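Local coordinates for protein c-di-GMP synthase (Capnocytophaga granulosa, PDB 6WT9) that synthesises the second messenger 3',3'-c-di-GMP from two molecules of GTP in a bacterial CBASS antiphage defence system, at residues 18-23 / 93-98; 68-73 / 163-168; 156-161 / 215-220; 172-177 / 221-226. All blocks are in the same frame, centred on the assembly; numbering follows the deposited sequence.

Contact 1: 18-23 / 93-98; sequences NPEKLQ and KGYSDI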
loop_
_atom_site.group_PDB
_atom_site.type_symbol
_atom_site.label_atom_id
_atom_site.label_comp_id
_atom_site.label_asym_id
_atom_site.label_seq_id
_atom_site.Cartn_x
_atom_site.Cartn_y
_atom_site.Cartn_z
ATOM N N ASN A 18 15.452 0.026 -4.224
ATOM C CA ASN A 18 16.662 0.759 -3.856
ATOM C C ASN A 18 17.139 1.544 -5.072
ATOM O O ASN A 18 18.182 1.233 -5.660
ATOM C CB ASN A 18 17.736 -0.207 -3.348
ATOM C CG ASN A 18 18.981 0.499 -2.844
ATOM O OD1 ASN A 18 19.019 1.725 -2.736
ATOM N ND2 ASN A 18 20.009 -0.279 -2.532
ATOM N N PRO A 19 16.388 2.574 -5.480
ATOM C CA PRO A 19 16.740 3.279 -6.723
ATOM C C PRO A 19 18.040 4.056 -6.635
ATOM O O PRO A 19 18.717 4.220 -7.657
ATOM C CB PRO A 19 15.540 4.211 -6.947
ATOM C CG PRO A 19 15.003 4.453 -5.580
ATOM C CD PRO A 19 15.202 3.159 -4.832
ATOM N N GLU A 20 18.409 4.543 -5.453
ATOM C CA GLU A 20 19.670 5.254 -5.290
ATOM C C GLU A 20 20.859 4.314 -5.161
ATOM O O GLU A 20 21.993 4.790 -5.047
ATOM C CB GLU A 20 19.595 6.180 -4.074
ATOM C CG GLU A 20 18.424 7.147 -4.128
ATOM C CD GLU A 20 18.438 8.155 -2.997
ATOM O OE1 GLU A 20 19.457 8.234 -2.281
ATOM O OE2 GLU A 20 17.427 8.869 -2.827
ATOM N N LYS A 21 20.622 3.000 -5.178
ATOM C CA LYS A 21 21.687 1.996 -5.166
ATOM C C LYS A 21 22.601 2.163 -3.955
ATOM O O LYS A 21 23.827 2.103 -4.064
ATOM C CB LYS A 21 22.490 2.034 -6.468
ATOM C CG LYS A 21 21.655 1.752 -7.706
ATOM C CD LYS A 21 22.441 2.014 -8.979
ATOM C CE LYS A 21 21.588 1.755 -10.211
ATOM N NZ LYS A 21 22.304 2.113 -11.466
ATOM N N LEU A 22 21.998 2.384 -2.791
ATOM C CA LEU A 22 22.762 2.482 -1.554
ATOM C C LEU A 22 23.334 1.114 -1.209
ATOM O O LEU A 22 22.584 0.144 -1.048
ATOM C CB LEU A 22 21.875 3.008 -0.428
ATOM C CG LEU A 22 21.170 4.329 -0.745
ATOM C CD1 LEU A 22 20.332 4.809 0.430
ATOM C CD2 LEU A 22 22.181 5.391 -1.156
ATOM N N GLN A 23 24.663 1.034 -1.106
ATOM C CA GLN A 23 25.318 -0.259 -0.938
ATOM C C GLN A 23 25.039 -0.868 0.430
ATOM O O GLN A 23 25.021 -2.098 0.564
ATOM C CB GLN A 23 26.823 -0.114 -1.163
ATOM C CG GLN A 23 27.573 -1.432 -1.193
ATOM C CD GLN A 23 27.091 -2.355 -2.294
ATOM O OE1 GLN A 23 26.809 -1.916 -3.410
ATOM N NE2 GLN A 23 26.988 -3.642 -1.985
ATOM N N LYS A 93 8.229 0.331 -3.611
ATOM C CA LYS A 93 9.133 1.246 -4.291
ATOM C C LYS A 93 9.857 2.115 -3.274
ATOM O O LYS A 93 9.249 2.604 -2.315
ATOM C CB LYS A 93 8.382 2.137 -5.282
ATOM C CG LYS A 93 7.522 1.387 -6.284
ATOM C CD LYS A 93 7.122 2.294 -7.438
ATOM C CE LYS A 93 6.615 3.637 -6.938
ATOM N NZ LYS A 93 6.370 4.594 -8.054
ATOM N N GLY A 94 11.160 2.306 -3.489
ATOM C CA GLY A 94 11.911 3.210 -2.633
ATOM C C GLY A 94 11.406 4.637 -2.717
ATOM O O GLY A 94 11.383 5.359 -1.719
ATOM N N TYR A 95 10.990 5.059 -3.908
ATOM C CA TYR A 95 10.414 6.388 -4.111
ATOM C C TYR A 95 8.906 6.370 -3.898
ATOM O O TYR A 95 8.130 6.881 -4.704
ATOM C CB TYR A 95 10.767 6.903 -5.501
ATOM C CG TYR A 95 12.221 7.279 -5.665
ATOM C CD1 TYR A 95 12.987 7.657 -4.570
ATOM C CD2 TYR A 95 12.827 7.255 -6.914
ATOM C CE1 TYR A 95 14.317 8.003 -4.714
ATOM C CE2 TYR A 95 14.156 7.601 -7.070
ATOM C CZ TYR A 95 14.897 7.972 -5.967
ATOM O OH TYR A 95 16.220 8.316 -6.116
ATOM N N SER A 96 8.484 5.761 -2.793
ATOM C CA SER A 96 7.067 5.658 -2.485
ATOM C C SER A 96 6.522 7.012 -2.048
ATOM O O SER A 96 7.101 7.679 -1.185
ATOM C CB SER A 96 6.840 4.618 -1.391
ATOM O OG SER A 96 5.465 4.506 -1.067
ATOM N N ASP A 97 5.411 7.420 -2.650
ATOM C CA ASP A 97 4.748 8.641 -2.225
ATOM C C ASP A 97 3.949 8.378 -0.951
ATOM O O ASP A 97 3.869 7.253 -0.450
ATOM C CB ASP A 97 3.860 9.186 -3.341
ATOM C CG ASP A 97 2.921 8.140 -3.904
ATOM O OD1 ASP A 97 2.020 7.684 -3.169
ATOM O OD2 ASP A 97 3.082 7.776 -5.088
ATOM N N ILE A 98 3.351 9.437 -0.414
ATOM C CA ILE A 98 2.565 9.353 0.808
ATOM C C ILE A 98 1.360 10.269 0.660
ATOM O O ILE A 98 1.407 11.279 -0.049
ATOM C CB ILE A 98 3.409 9.721 2.053
ATOM C CG1 ILE A 98 2.673 9.360 3.344
ATOM C CG2 ILE A 98 3.782 11.196 2.037
ATOM C CD1 ILE A 98 3.552 9.410 4.575
#
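P19 sits over one face of the Y95 ring, its CG carbon 3.4 Å above the ring plane and almost at the centre. The line from P19 CG to the ring centroid leaves the ring normal by only 10°, which defines a CH-pi contact; P19 CB leans out toward the CE2 side of the same ring. E20 meets the hydroxyl end instead. Its chain crosses the tyrosine at roughly a right angle, with E20 CG 3.2 Å from Y95 OH, while E20 OE2 lies in the ring plane at the edge, 3.7 Å from Y95 CE1. The carboxylate and ring planes are turned 50° apart. Y95 CG stands anti to its own carbonyl carbon (chi1 -71°), and the ring reaches the P19 side of the contact. P19 CD also rests 4.0 Å from G94 CA. N18 opens a type I turn that runs to K21, and its amide closes over the next residue: OD1 accepts from L22 N at 3.1 Å, and from Y56 OH, while ND2 donates to L22 O. The turn links helix 6-17 to helix 23-32, with P19 also touching Y56 of helix 54-71. The partner loop leads from helix 85-88 into strand 98-104, and from it Y95 also packs on R185 of strand 185-194.

Contact 2: 68-73 / 163-168; sequences KLHLQD and SVYEIC
H70 and V164 meet because their first torsions turn both side chains into the gap between two helix ends. H70 CG lies anti to the carbonyl carbon (chi1 -76°), carrying the imidazole outward with one face toward V164. On V164, CG1 is anti to the backbone N and CG2 anti to the carbonyl carbon, which brings both methyls to the imidazole, CG1 over its face and CG2 nearest ND1. V164 CG1 stands 3.3 Å above the H70 plane, displaced toward the rim. Its line to the ring centroid is 16° off the normal, which meets the geometry of a CH-pi contact, and its shortest approach is to H70 NE2. V164 CG2 lies 3.4 Å from H70 ND1. The same CG1 methyl also lies over the centre of the Y165 ring, 3.6 Å above its plane, and therefore fills the corner between the two aromatic groups. Y165 reaches the histidine with its hydroxyl end: OH is 3.4 Å from H70 CD2. The ring planes stand at 80°, with centroids 5.6 Å apart in an oblique pairing. H70 belongs to the last turn of helix 54-71, and V164 closes helix 147-164. Y165 begins the link to strand 167-169 and also touches K66 and V67 of helix 54-71 and I178 of strand 176-180.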
loop_
_atom_site.group_PDB
_atom_site.type_symbol
_atom_site.label_atom_id
_atom_site.label_comp_id
_atom_site.label_asym_id
_atom_site.label_seq_id
_atom_site.Cartn_x
_atom_site.Cartn_y
_atom_site.Cartn_z
ATOM N N LYS A 68 2.783 19.214 5.772
ATOM C CA LYS A 68 1.972 19.521 6.946
ATOM C C LYS A 68 2.331 20.882 7.533
ATOM O O LYS A 68 1.442 21.665 7.887
ATOM C CB LYS A 68 2.143 18.417 7.989
ATOM C CG LYS A 68 1.397 18.642 9.290
ATOM C CD LYS A 68 1.598 17.464 10.232
ATOM C CE LYS A 68 0.982 17.725 11.597
ATOM N NZ LYS A 68 1.182 16.573 12.522
ATOM N N LEU A 69 3.628 21.185 7.636
ATOM C CA LEU A 69 4.045 22.453 8.230
ATOM C C LEU A 69 3.625 23.637 7.370
ATOM O O LEU A 69 3.286 24.704 7.897
ATOM C CB LEU A 69 5.558 22.465 8.451
ATOM C CG LEU A 69 6.121 21.475 9.473
ATOM C CD1 LEU A 69 7.609 21.717 9.688
ATOM C CD2 LEU A 69 5.364 21.559 10.791
ATOM N N HIS A 70 3.652 23.478 6.044
ATOM C CA HIS A 70 3.204 24.555 5.169
ATOM C C HIS A 70 1.704 24.786 5.303
ATOM O O HIS A 70 1.245 25.935 5.297
ATOM C CB HIS A 70 3.572 24.248 3.717
ATOM C CG HIS A 70 5.022 24.453 3.406
ATOM N ND1 HIS A 70 5.622 25.694 3.441
ATOM C CD2 HIS A 70 5.991 23.577 3.052
ATOM C CE1 HIS A 70 6.899 25.573 3.124
ATOM N NE2 HIS A 70 7.149 24.298 2.883
ATOM N N LEU A 71 0.924 23.710 5.422
ATOM C CA LEU A 71 -0.518 23.860 5.585
ATOM C C LEU A 71 -0.874 24.418 6.958
ATOM O O LEU A 71 -1.898 25.096 7.102
ATOM C CB LEU A 71 -1.214 22.521 5.354
ATOM C CG LEU A 71 -1.135 21.991 3.921
ATOM C CD1 LEU A 71 -1.884 20.671 3.785
ATOM C CD2 LEU A 71 -1.682 23.024 2.946
ATOM N N GLN A 72 -0.049 24.152 7.971
ATOM C CA GLN A 72 -0.263 24.734 9.291
ATOM C C GLN A 72 -0.016 26.235 9.319
ATOM O O GLN A 72 -0.200 26.855 10.372
ATOM C CB GLN A 72 0.629 24.040 10.322
ATOM C CG GLN A 72 0.166 22.637 10.681
ATOM C CD GLN A 72 1.119 21.929 11.623
ATOM O OE1 GLN A 72 2.295 22.278 11.713
ATOM N NE2 GLN A 72 0.613 20.928 12.333
ATOM N N ASP A 73 0.398 26.826 8.202
ATOM C CA ASP A 73 0.535 28.267 8.078
ATOM C C ASP A 73 -0.713 28.937 7.518
ATOM O O ASP A 73 -0.724 30.163 7.381
ATOM C CB ASP A 73 1.735 28.612 7.186
ATOM C CG ASP A 73 3.063 28.261 7.826
ATOM O OD1 ASP A 73 3.069 27.848 9.005
ATOM O OD2 ASP A 73 4.106 28.399 7.149
ATOM N N SER A 163 1.959 27.964 -3.969
ATOM C CA SER A 163 2.911 29.023 -3.678
ATOM C C SER A 163 4.231 28.507 -3.119
ATOM O O SER A 163 5.235 29.226 -3.179
ATOM C CB SER A 163 2.295 30.017 -2.690
ATOM O OG SER A 163 3.298 30.761 -2.029
ATOM N N VAL A 164 4.255 27.290 -2.585
ATOM C CA VAL A 164 5.460 26.723 -1.995
ATOM C C VAL A 164 6.197 25.818 -2.975
ATOM O O VAL A 164 7.423 25.870 -3.069
ATOM C CB VAL A 164 5.107 25.966 -0.697
ATOM C CG1 VAL A 164 6.278 25.113 -0.243
ATOM C CG2 VAL A 164 4.710 26.948 0.390
ATOM N N TYR A 165 5.466 24.995 -3.720
ATOM C CA TYR A 165 6.056 24.000 -4.604
ATOM C C TYR A 165 5.796 24.378 -6.055
ATOM O O TYR A 165 4.646 24.614 -6.442
ATOM C CB TYR A 165 5.490 22.609 -4.307
ATOM C CG TYR A 165 5.730 22.148 -2.888
ATOM C CD1 TYR A 165 6.983 21.702 -2.487
ATOM C CD2 TYR A 165 4.705 22.153 -1.951
ATOM C CE1 TYR A 165 7.210 21.278 -1.192
ATOM C CE2 TYR A 165 4.923 21.727 -0.652
ATOM C CZ TYR A 165 6.179 21.290 -0.281
ATOM O OH TYR A 165 6.410 20.867 1.006
ATOM N N GLU A 166 6.868 24.431 -6.851
ATOM C CA GLU A 166 6.727 24.756 -8.268
ATOM C C GLU A 166 5.864 23.728 -8.985
ATOM O O GLU A 166 5.063 24.078 -9.860
ATOM C CB GLU A 166 8.104 24.852 -8.928
ATOM C CG GLU A 166 8.914 26.086 -8.548
ATOM C CD GLU A 166 9.467 26.023 -7.135
ATOM O OE1 GLU A 166 9.871 27.081 -6.608
ATOM O OE2 GLU A 166 9.498 24.918 -6.552
ATOM N N ILE A 167 6.011 22.456 -8.629
ATOM C CA ILE A 167 5.212 21.376 -9.194
ATOM C C ILE A 167 4.061 21.124 -8.227
ATOM O O ILE A 167 4.247 20.538 -7.157
ATOM C CB ILE A 167 6.048 20.116 -9.429
ATOM C CG1 ILE A 167 7.250 20.436 -10.321
ATOM C CG2 ILE A 167 5.196 19.019 -10.050
ATOM C CD1 ILE A 167 8.172 19.259 -10.549
ATOM N N CYS A 168 2.863 21.570 -8.602
ATOM C CA CYS A 168 1.675 21.430 -7.763
ATOM C C CYS A 168 0.478 21.188 -8.671
ATOM O O CYS A 168 0.085 22.076 -9.433
ATOM C CB CYS A 168 1.461 22.669 -6.894
ATOM S SG CYS A 168 -0.015 22.600 -5.853
#

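Contact 3: 156-161 / 215-220; sequences LSEQKL and YNKRSN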
loop_
_atom_site.group_PDB
_atom_site.type_symbol
_atom_site.label_atom_id
_atom_site.label_comp_id
_atom_site.label_asym_id
_atom_site.label_seq_id
_atom_site.Cartn_x
_atom_site.Cartn_y
_atom_site.Cartn_z
ATOM N N LEU A 156 -7.803 26.829 0.193
ATOM C CA LEU A 156 -6.657 27.370 0.917
ATOM C C LEU A 156 -5.431 26.482 0.750
ATOM O O LEU A 156 -4.304 26.983 0.663
ATOM C CB LEU A 156 -6.997 27.540 2.398
ATOM C CG LEU A 156 -7.960 28.673 2.758
ATOM C CD1 LEU A 156 -8.287 28.645 4.242
ATOM C CD2 LEU A 156 -7.376 30.020 2.364
ATOM N N SER A 157 -5.630 25.163 0.711
ATOM C CA SER A 157 -4.513 24.261 0.459
ATOM C C SER A 157 -3.948 24.468 -0.941
ATOM O O SER A 157 -2.732 24.384 -1.141
ATOM C CB SER A 157 -4.952 22.809 0.655
ATOM O OG SER A 157 -5.443 22.597 1.969
ATOM N N GLU A 158 -4.814 24.746 -1.920
ATOM C CA GLU A 158 -4.343 25.025 -3.273
ATOM C C GLU A 158 -3.444 26.253 -3.300
ATOM O O GLU A 158 -2.374 26.242 -3.917
ATOM C CB GLU A 158 -5.527 25.223 -4.217
ATOM C CG GLU A 158 -6.287 23.961 -4.547
ATOM C CD GLU A 158 -7.465 24.222 -5.464
ATOM O OE1 GLU A 158 -7.655 25.386 -5.875
ATOM O OE2 GLU A 158 -8.202 23.262 -5.775
ATOM N N GLN A 159 -3.869 27.327 -2.632
ATOM C CA GLN A 159 -3.120 28.578 -2.677
ATOM C C GLN A 159 -1.746 28.420 -2.040
ATOM O O GLN A 159 -0.728 28.804 -2.627
ATOM C CB GLN A 159 -3.914 29.683 -1.982
ATOM C CG GLN A 159 -3.215 31.031 -1.960
ATOM C CD GLN A 159 -4.064 32.112 -1.318
ATOM O OE1 GLN A 159 -5.225 31.884 -0.974
ATOM N NE2 GLN A 159 -3.488 33.298 -1.156
ATOM N N LYS A 160 -1.699 27.847 -0.836
ATOM C CA LYS A 160 -0.431 27.694 -0.130
ATOM C C LYS A 160 0.504 26.740 -0.867
ATOM O O LYS A 160 1.676 27.059 -1.098
ATOM C CB LYS A 160 -0.685 27.209 1.297
ATOM C CG LYS A 160 0.519 26.558 1.966
ATOM C CD LYS A 160 1.633 27.559 2.225
ATOM C CE LYS A 160 1.206 28.628 3.216
ATOM N NZ LYS A 160 2.332 29.556 3.528
ATOM N N LEU A 161 0.001 25.564 -1.248
ATOM C CA LEU A 161 0.863 24.563 -1.870
ATOM C C LEU A 161 1.359 25.023 -3.235
ATOM O O LEU A 161 2.530 24.816 -3.574
ATOM C CB LEU A 161 0.126 23.229 -1.979
ATOM C CG LEU A 161 -0.209 22.579 -0.634
ATOM C CD1 LEU A 161 -0.984 21.282 -0.829
ATOM C CD2 LEU A 161 1.053 22.342 0.181
ATOM N N TYR A 215 -13.682 14.820 0.625
ATOM C CA TYR A 215 -14.314 15.944 -0.048
ATOM C C TYR A 215 -14.106 15.834 -1.553
ATOM O O TYR A 215 -12.991 15.579 -2.020
ATOM C CB TYR A 215 -13.760 17.269 0.462
ATOM C CG TYR A 215 -14.268 18.456 -0.322
ATOM C CD1 TYR A 215 -15.604 18.825 -0.265
ATOM C CD2 TYR A 215 -13.415 19.201 -1.126
ATOM C CE1 TYR A 215 -16.079 19.906 -0.983
ATOM C CE2 TYR A 215 -13.879 20.285 -1.848
ATOM C CZ TYR A 215 -15.213 20.632 -1.772
ATOM O OH TYR A 215 -15.686 21.708 -2.487
ATOM N N ASN A 216 -15.181 16.032 -2.309
ATOM C CA ASN A 216 -15.155 15.965 -3.765
ATOM C C ASN A 216 -15.361 17.377 -4.302
ATOM O O ASN A 216 -16.474 17.909 -4.254
ATOM C CB ASN A 216 -16.227 15.008 -4.281
ATOM C CG ASN A 216 -16.045 14.660 -5.744
ATOM O OD1 ASN A 216 -15.718 15.516 -6.565
ATOM N ND2 ASN A 216 -16.255 13.392 -6.077
ATOM N N LYS A 217 -14.283 17.978 -4.811
ATOM C CA LYS A 217 -14.367 19.333 -5.347
ATOM C C LYS A 217 -15.303 19.407 -6.545
ATOM O O LYS A 217 -15.965 20.430 -6.755
ATOM C CB LYS A 217 -12.968 19.823 -5.726
ATOM C CG LYS A 217 -12.896 21.238 -6.272
ATOM C CD LYS A 217 -11.471 21.570 -6.690
ATOM C CE LYS A 217 -11.352 22.989 -7.217
ATOM N NZ LYS A 217 -9.954 23.307 -7.620
ATOM N N ARG A 218 -15.384 18.330 -7.328
ATOM C CA ARG A 218 -16.192 18.349 -8.542
ATOM C C ARG A 218 -17.682 18.409 -8.225
ATOM O O ARG A 218 -18.428 19.158 -8.867
ATOM C CB ARG A 218 -15.862 17.125 -9.397
ATOM C CG ARG A 218 -16.889 16.781 -10.457
ATOM C CD ARG A 218 -17.648 15.526 -10.072
ATOM N NE ARG A 218 -16.773 14.540 -9.442
ATOM C CZ ARG A 218 -16.013 13.678 -10.109
ATOM N NH1 ARG A 218 -16.017 13.674 -11.434
ATOM N NH2 ARG A 218 -15.247 12.819 -9.449
ATOM N N SER A 219 -18.133 17.635 -7.240
ATOM C CA SER A 219 -19.540 17.608 -6.871
ATOM C C SER A 219 -19.866 18.482 -5.668
ATOM O O SER A 219 -21.045 18.617 -5.325
ATOM C CB SER A 219 -19.986 16.168 -6.583
ATOM O OG SER A 219 -19.292 15.634 -5.469
ATOM N N ASN A 220 -18.859 19.072 -5.021
ATOM C CA ASN A 220 -19.029 19.875 -3.811
ATOM C C ASN A 220 -19.685 19.084 -2.680
ATOM O O ASN A 220 -20.204 19.665 -1.722
ATOM C CB ASN A 220 -19.824 21.157 -4.098
ATOM C CG ASN A 220 -19.707 22.183 -2.985
ATOM O OD1 ASN A 220 -18.690 22.254 -2.296
ATOM N ND2 ASN A 220 -20.756 22.973 -2.797
#
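E158 and K217 are joined by a salt bridge, the sole close contact across the two segments. K217 NZ donates to E158 OE2 at a modelled 2.5 Å, but the carboxylate oxygen is crowded in the model, making that short length doubtful. The side chains arrive from opposite directions. E158 is extended beyond CG, and K217 carries CG anti to its backbone N (chi1 -179°) with the later torsions also extended; the two straight chains thus bridge backbones whose CA atoms are 11.7 Å apart. Apart from the charged ends, the contact has little apolar content.

Hydrogen bonds within the 215-220 turn form a second group. N216 OD1 accepts from S219 N at 3.3 Å, an Asx motif, and from R218 NE at 3.2 Å; both donors come from the same face of the amide plane. The S219 donor stands 61° out of that plane, whereas the R218 donor is tilted by 24°.

R154, one helical turn before E158, forms a further salt bridge to E158 OE2. As modelled, two cations share one acceptor, though the place of OE2 is less sure. The site is partly buried, with E158 itself buried, and the pairing would probably stabilise the ionised carboxylate and couple helix 147-164 electrostatically to the loop after strand 212-216.

Contact 4: 172-177 / 221-226; sequences HPKAIK and TIENRD
The loop before strand 176-180 and the weakly bonded strand 221-226 of the mixed sheet are bridged by a surface salt bridge between K174 and E223. K174 NZ donates to E223 OE2 over 2.7 Å. The ammonium comes in above the carboxylate plane, 40° out of it. Neither chain is straight: K174 bends at its last two torsions, E223 folds at chi2 (-75°), and the two side chains cross at about a right angle. The fold of K174 also lays its methylene end alongside the acid, with K174 CE 3.5 Å and CD 3.7 Å from E223 OE2. E223 is poorly ordered, so the fine geometry of its carboxylate carries less weight than the pairing itself.

In the sheet, strand 221-226 forms an antiparallel hairpin with strand 212-216, and E223 is hydrogen-bonded through its backbone to I214. Strand 176-180 lies two places away from strand 212-216, with strand 185-194 between them; the CA atoms of K174 and E223 are 9.3 Å apart, a span covered by side chains alone. N216 touches both K174 and E223 from the hairpin. The guanidinium of R218 also comes close to K174 NZ, and the E223 carboxylate probably helps balance the local positive charge.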
loop_
_atom_site.group_PDB
_atom_site.type_symbol
_atom_site.label_atom_id
_atom_site.label_comp_id
_atom_site.label_asym_id
_atom_site.label_seq_id
_atom_site.Cartn_x
_atom_site.Cartn_y
_atom_site.Cartn_z
ATOM N N HIS A 172 -7.030 17.290 -10.110
ATOM C CA HIS A 172 -7.951 16.258 -9.648
ATOM C C HIS A 172 -8.799 16.790 -8.495
ATOM O O HIS A 172 -8.256 17.387 -7.562
ATOM C CB HIS A 172 -7.195 15.010 -9.208
ATOM C CG HIS A 172 -8.067 13.803 -9.056
ATOM N ND1 HIS A 172 -8.595 13.412 -7.845
ATOM C CD2 HIS A 172 -8.514 12.907 -9.968
ATOM C CE1 HIS A 172 -9.324 12.324 -8.016
ATOM N NE2 HIS A 172 -9.291 11.996 -9.294
ATOM N N PRO A 173 -10.117 16.587 -8.523
ATOM C CA PRO A 173 -10.990 17.181 -7.500
ATOM C C PRO A 173 -10.988 16.464 -6.160
ATOM O O PRO A 173 -11.698 16.902 -5.248
ATOM C CB PRO A 173 -12.376 17.099 -8.157
ATOM C CG PRO A 173 -12.293 15.899 -9.031
ATOM C CD PRO A 173 -10.883 15.872 -9.560
ATOM N N LYS A 174 -10.229 15.380 -5.999
ATOM C CA LYS A 174 -10.172 14.678 -4.725
ATOM C C LYS A 174 -8.826 14.790 -4.023
ATOM O O LYS A 174 -8.737 14.434 -2.843
ATOM C CB LYS A 174 -10.516 13.192 -4.909
ATOM C CG LYS A 174 -12.001 12.899 -5.066
ATOM C CD LYS A 174 -12.272 11.405 -4.960
ATOM C CE LYS A 174 -12.783 10.825 -6.271
ATOM N NZ LYS A 174 -14.178 11.252 -6.569
ATOM N N ALA A 175 -7.787 15.272 -4.701
ATOM C CA ALA A 175 -6.471 15.320 -4.082
ATOM C C ALA A 175 -5.608 16.364 -4.774
ATOM O O ALA A 175 -5.745 16.608 -5.975
ATOM C CB ALA A 175 -5.779 13.952 -4.131
ATOM N N ILE A 176 -4.720 16.972 -3.992
ATOM C CA ILE A 176 -3.670 17.847 -4.497
ATOM C C ILE A 176 -2.366 17.066 -4.470
ATOM O O ILE A 176 -2.042 16.424 -3.464
ATOM C CB ILE A 176 -3.555 19.130 -3.655
ATOM C CG1 ILE A 176 -4.909 19.832 -3.547
ATOM C CG2 ILE A 176 -2.511 20.070 -4.248
ATOM C CD1 ILE A 176 -4.882 21.068 -2.669
ATOM N N LYS A 177 -1.616 17.114 -5.568
ATOM C CA LYS A 177 -0.352 16.397 -5.681
ATOM C C LYS A 177 0.776 17.407 -5.820
ATOM O O LYS A 177 0.750 18.250 -6.724
ATOM C CB LYS A 177 -0.363 15.436 -6.872
ATOM C CG LYS A 177 0.874 14.553 -6.958
ATOM C CD LYS A 177 0.748 13.515 -8.059
ATOM C CE LYS A 177 1.870 12.491 -7.979
ATOM N NZ LYS A 177 1.843 11.736 -6.693
ATOM N N THR A 221 -19.671 17.759 -2.769
ATOM C CA THR A 221 -20.229 16.886 -1.749
ATOM C C THR A 221 -19.102 16.156 -1.028
ATOM O O THR A 221 -17.916 16.373 -1.289
ATOM C CB THR A 221 -21.220 15.892 -2.363
ATOM O OG1 THR A 221 -20.526 15.014 -3.261
ATOM C CG2 THR A 221 -22.315 16.625 -3.123
ATOM N N ILE A 222 -19.490 15.279 -0.107
ATOM C CA ILE A 222 -18.559 14.447 0.644
ATOM C C ILE A 222 -18.716 13.012 0.164
ATOM O O ILE A 222 -19.841 12.516 0.029
ATOM C CB ILE A 222 -18.796 14.567 2.160
ATOM C CG1 ILE A 222 -20.290 14.499 2.484
ATOM C CG2 ILE A 222 -18.218 15.867 2.684
ATOM C CD1 ILE A 222 -20.750 13.156 3.005
ATOM N N GLU A 223 -17.591 12.354 -0.114
ATOM C CA GLU A 223 -17.632 10.976 -0.575
ATOM C C GLU A 223 -18.091 10.053 0.554
ATOM O O GLU A 223 -18.142 10.433 1.726
ATOM C CB GLU A 223 -16.263 10.542 -1.099
ATOM C CG GLU A 223 -15.769 11.317 -2.319
ATOM C CD GLU A 223 -16.467 10.916 -3.610
ATOM O OE1 GLU A 223 -17.700 11.083 -3.710
ATOM O OE2 GLU A 223 -15.774 10.429 -4.528
ATOM N N ASN A 224 -18.430 8.821 0.185
ATOM C CA ASN A 224 -18.911 7.869 1.171
ATOM C C ASN A 224 -17.784 7.450 2.116
ATOM O O ASN A 224 -16.611 7.786 1.931
ATOM C CB ASN A 224 -19.520 6.646 0.487
ATOM C CG ASN A 224 -20.860 6.947 -0.154
ATOM O OD1 ASN A 224 -21.563 7.873 0.254
ATOM N ND2 ASN A 224 -21.223 6.162 -1.161
ATOM N N ARG A 225 -18.171 6.691 3.139
ATOM C CA ARG A 225 -17.269 6.345 4.230
ATOM C C ARG A 225 -16.055 5.564 3.740
ATOM O O ARG A 225 -16.171 4.640 2.932
ATOM C CB ARG A 225 -18.018 5.521 5.278
ATOM C CG ARG A 225 -18.310 6.244 6.577
ATOM C CD ARG A 225 -19.332 5.461 7.387
ATOM N NE ARG A 225 -18.918 5.258 8.771
ATOM C CZ ARG A 225 -19.569 4.485 9.635
ATOM N NH1 ARG A 225 -20.664 3.841 9.253
ATOM N NH2 ARG A 225 -19.126 4.352 10.877
ATOM N N ASP A 226 -14.886 5.945 4.249
ATOM C CA ASP A 226 -13.658 5.180 4.096
ATOM C C ASP A 226 -13.044 4.973 5.472
ATOM O O ASP A 226 -13.266 5.767 6.391
ATOM C CB ASP A 226 -12.652 5.879 3.168
ATOM C CG ASP A 226 -13.084 5.857 1.716
ATOM O OD1 ASP A 226 -13.804 4.914 1.322
ATOM O OD2 ASP A 226 -12.704 6.780 0.965
#

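How the contacts relate
Contacts 2, 3 and 4 touch one another and all reach the mixed sheet, whereas contact 1 lies about 23 to 30 Å from them, centre to centre. Contacts 2 and 3 share helix 147-164, their centres about 13 Å apart, and touch where L71 packs on L161. Contacts 3 and 4 are closer still, about 9 Å between centres: the hairpin of strands 212-216 and 221-226 contributes to both, and K217 N probably bonds to P173 O. C168 against I176 joins contact 2 to contact 4 across neighbouring strands. Along the chain, contacts 1 and 2 interleave, as do 2 with 3 and 3 with 4, so that the helices and sheet of the nucleotidyltransferase fold are stitched together by overlapping closures.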